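Local structure of particle-associated lyase (Acinetobacter bacteriophage AP22, 4Y9V) at residues A357-Y362 with G383-L388. The protein is a phage tailspike lyase that binds the capsular polysaccharide of Acinetobacter baumannii and probably degrades it by cleaving its glycosidic bonds. Numbering follows the deposited sequence. Where two conformers were deposited one is given.
Sequences AGDNEY and GGEFKL. With EDO (1,2-ethanediol), chain D.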
ATOM      1  N   ALA A 357      -3.540  16.330 -13.149  1.00  4.80           N
ATOM      2  CA  ALA A 357      -2.723  17.524 -13.111  1.00  4.71           C
ATOM      3  C   ALA A 357      -1.297  17.282 -12.607  1.00  4.79           C
ATOM      4  O   ALA A 357      -0.361  17.942 -13.076  1.00  5.36           O
ATOM      5  CB  ALA A 357      -3.370  18.561 -12.199  1.00  5.38           C
ATOM      6  N   GLY A 358      -1.153  16.372 -11.638  1.00  4.96           N
ATOM      7  CA  GLY A 358       0.111  16.096 -10.976  1.00  5.20           C
ATOM      8  C   GLY A 358      -0.096  15.799  -9.501  1.00  4.75           C
ATOM      9  O   GLY A 358      -1.179  15.931  -8.940  1.00  5.25           O
ATOM     10  N   ASP A 359       1.024  15.392  -8.869  1.00  4.79           N
ATOM     11  CA  ASP A 359       0.990  14.839  -7.527  1.00  4.76           C
ATOM     12  C   ASP A 359      -0.041  13.738  -7.397  1.00  4.76           C
ATOM     13  O   ASP A 359      -0.802  13.649  -6.436  1.00  5.35           O
ATOM     14  CB  ASP A 359       0.855  15.930  -6.464  1.00  5.65           C
ATOM     15  CG  ASP A 359       2.104  16.809  -6.387  1.00  6.77           C
ATOM     16  OD1 ASP A 359       3.214  16.358  -6.754  1.00  8.69           O
ATOM     17  OD2 ASP A 359       1.939  17.923  -5.880  1.00 10.99           O
ATOM     18  N   ASN A 360      -0.042  12.841  -8.409  1.00  4.50           N
ATOM     19  CA  ASN A 360      -0.973  11.730  -8.514  1.00  4.42           C
ATOM     20  C   ASN A 360      -0.197  10.423  -8.615  1.00  4.30           C
ATOM     21  O   ASN A 360       0.991  10.422  -8.940  1.00  4.88           O
ATOM     22  CB  ASN A 360      -1.890  11.895  -9.724  1.00  4.55           C
ATOM     23  CG  ASN A 360      -2.839  13.072  -9.585  1.00  4.38           C
ATOM     24  OD1 ASN A 360      -3.335  13.364  -8.489  1.00  4.55           O
ATOM     25  ND2 ASN A 360      -3.096  13.762 -10.692  1.00  4.56           N
ATOM     26  N   GLU A 361      -0.900   9.311  -8.382  1.00  4.42           N
ATOM     27  CA  GLU A 361      -0.245   7.997  -8.379  1.00  4.39           C
ATOM     28  C   GLU A 361      -1.176   6.907  -8.871  1.00  4.44           C
ATOM     29  O   GLU A 361      -2.364   6.887  -8.540  1.00  4.89           O
ATOM     30  CB  GLU A 361       0.230   7.670  -6.948  1.00  4.84           C
ATOM     31  CG  GLU A 361       0.962   6.341  -6.786  1.00  5.38           C
ATOM     32  CD  GLU A 361       1.674   6.191  -5.445  1.00  6.04           C
ATOM     33  OE1 GLU A 361       1.204   6.803  -4.458  1.00  8.03           O
ATOM     34  OE2 GLU A 361       2.663   5.440  -5.389  1.00  7.41           O
ATOM     35  N   TYR A 362      -0.603   5.982  -9.636  1.00  4.16           N
ATOM     36  CA  TYR A 362      -1.146   4.627  -9.805  1.00  4.15           C
ATOM     37  C   TYR A 362      -0.134   3.684  -9.155  1.00  4.04           C
ATOM     38  O   TYR A 362       1.049   3.713  -9.544  1.00  4.44           O
ATOM     39  CB  TYR A 362      -1.359   4.204 -11.265  1.00  4.67           C
ATOM     40  CG  TYR A 362      -2.494   4.932 -11.960  1.00  4.39           C
ATOM     41  CD1 TYR A 362      -2.333   6.206 -12.484  1.00  4.94           C
ATOM     42  CD2 TYR A 362      -3.736   4.339 -12.071  1.00  4.63           C
ATOM     43  CE1 TYR A 362      -3.376   6.859 -13.108  1.00  4.83           C
ATOM     44  CE2 TYR A 362      -4.792   4.984 -12.703  1.00  4.99           C
ATOM     45  CZ  TYR A 362      -4.617   6.270 -13.210  1.00  4.68           C
ATOM     46  OH  TYR A 362      -5.689   6.853 -13.809  1.00  5.74           O
ATOM     47  N   GLY A 383       1.896  20.060 -13.239  1.00  6.74           N
ATOM     48  CA  GLY A 383       3.170  20.011 -12.576  1.00  8.55           C
ATOM     49  C   GLY A 383       3.085  19.133 -11.337  1.00  6.51           C
ATOM     50  O   GLY A 383       1.996  18.765 -10.899  1.00  7.94           O
ATOM     51  N   GLY A 384       4.225  18.826 -10.776  1.00  6.23           N
ATOM     52  CA  GLY A 384       4.327  17.918  -9.658  1.00  6.16           C
ATOM     53  C   GLY A 384       4.719  16.522 -10.105  1.00  5.54           C
ATOM     54  O   GLY A 384       5.222  16.324 -11.210  1.00  6.61           O
ATOM     55  N   GLU A 385       4.498  15.555  -9.200  0.53  5.69           N
ATOM     56  CA  GLU A 385       4.950  14.191  -9.414  0.53  6.17           C
ATOM     57  C   GLU A 385       3.844  13.324 -10.008  0.53  5.60           C
ATOM     58  O   GLU A 385       2.675  13.415  -9.643  0.53  6.36           O
ATOM     59  CB  GLU A 385       5.399  13.514  -8.111  0.53  8.22           C
ATOM     60  CG  GLU A 385       6.640  14.111  -7.520  0.53  9.37           C
ATOM     61  CD  GLU A 385       7.319  13.386  -6.376  0.53 12.79           C
ATOM     62  OE1 GLU A 385       6.646  12.679  -5.634  0.53 16.08           O
ATOM     63  OE2 GLU A 385       8.571  13.501  -6.298  0.53 16.86           O
ATOM     64  N   PHE A 386       4.258  12.458 -10.904  1.00  5.37           N
ATOM     65  CA  PHE A 386       3.400  11.441 -11.513  1.00  5.43           C
ATOM     66  C   PHE A 386       4.032  10.089 -11.139  1.00  5.34           C
ATOM     67  O   PHE A 386       5.040   9.702 -11.741  1.00  6.29           O
ATOM     68  CB  PHE A 386       3.299  11.644 -12.994  1.00  5.73           C
ATOM     69  CG  PHE A 386       2.594  12.922 -13.366  1.00  5.69           C
ATOM     70  CD1 PHE A 386       3.290  14.135 -13.502  1.00  6.84           C
ATOM     71  CD2 PHE A 386       1.229  12.941 -13.596  1.00  5.97           C
ATOM     72  CE1 PHE A 386       2.617  15.269 -13.860  1.00  7.54           C
ATOM     73  CE2 PHE A 386       0.550  14.087 -13.959  1.00  6.55           C
ATOM     74  CZ  PHE A 386       1.242  15.258 -14.104  1.00  6.55           C
ATOM     75  N   LYS A 387       3.495   9.455 -10.117  1.00  4.85           N
ATOM     76  CA  LYS A 387       4.121   8.284  -9.505  1.00  4.93           C
ATOM     77  C   LYS A 387       3.469   7.003 -10.019  1.00  4.24           C
ATOM     78  O   LYS A 387       2.243   6.848  -9.959  1.00  4.82           O
ATOM     79  CB  LYS A 387       3.976   8.327  -7.983  1.00  6.39           C
ATOM     80  CG  LYS A 387       4.679   9.474  -7.303  1.00  9.52           C
ATOM     81  CD  LYS A 387       4.412   9.617  -5.822  1.00 16.03           C
ATOM     82  CE  LYS A 387       5.036   8.569  -5.025  1.00 18.23           C
ATOM     83  NZ  LYS A 387       5.194   8.684  -3.550  1.00 13.75           N
ATOM     84  N   LEU A 388       4.295   6.088 -10.504  1.00  4.40           N
ATOM     85  CA  LEU A 388       3.856   4.797 -11.016  1.00  4.27           C
ATOM     86  C   LEU A 388       4.622   3.725 -10.235  1.00  4.50           C
ATOM     87  O   LEU A 388       5.754   3.400 -10.572  1.00  4.94           O
ATOM     88  CB  LEU A 388       4.127   4.704 -12.500  1.00  4.77           C
ATOM     89  CG  LEU A 388       3.268   5.619 -13.376  1.00  5.15           C
ATOM     90  CD1 LEU A 388       3.766   5.622 -14.792  1.00  6.42           C
ATOM     91  CD2 LEU A 388       1.792   5.196 -13.319  1.00  5.41           C
TER
HETATM   92  C1  EDO D 802      -0.790  19.567  -9.580  1.00  8.47           C
HETATM   93  O1  EDO D 802      -0.211  20.482 -10.412  1.00  9.63           O
HETATM   94  C2  EDO D 802      -0.101  19.440  -8.260  1.00  8.61           C
HETATM   95  O2  EDO D 802      -0.333  20.592  -7.472  1.00 11.29           O
HETATM   96  O   HOH W   1       4.563  14.700  -4.621  0.47 22.27           O
HETATM   97  O   HOH W   2       2.873   7.507  -2.407  1.00 10.07           O
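Glu361 and Lys387 lie in register on neighbouring rungs of a right-handed parallel beta-helix, the fold of pectin-lyase-like proteins, their side chains crossing obliquely, and illustrate how one coil is set on the next. The strands that carry them, 360-362 and 384-388, run parallel, 9° apart, joined by the backbone bonds Asn360 N to Glu385 O, Lys387 N to Asn360 O (2.9 Å) and Tyr362 N to Lys387 O. Just before Asn360, the side chain of Asp359 joins the pairing: its OD1 accepts Glu385 N at 2.9 Å, a nearly straight bond (174°) from above the carboxylate plane. Phe386 turns one ring face to Gly358, whose CA makes a CH-pi contact 3.9 Å from the ring centroid.

Followed outward, Glu361 first lays CB near Lys387 O and CB. With CG anti to the backbone N (chi1 -179°), Glu361 CG then rests 3.5 Å from Lys387 O and 3.8 Å from Lys387 CB, and CD approaches CB and CE of the lysine. The oxygens part: Glu361 OE2 bonds Thr389 OG1 and lies 3.9 Å from Lys387 CE, while Glu361 OE1 accepts a hydrogen bond from a water (2.7 Å) that accepts from Lys387 NZ, itself bonded to Asn390 OD1 of the second subunit. With Glu361 OE1 and Lys387 NZ 4.5 Å apart, water replaces a salt bridge, the separation probably weakening their attraction, and this hydrated pair links successive coils to the trimer interface.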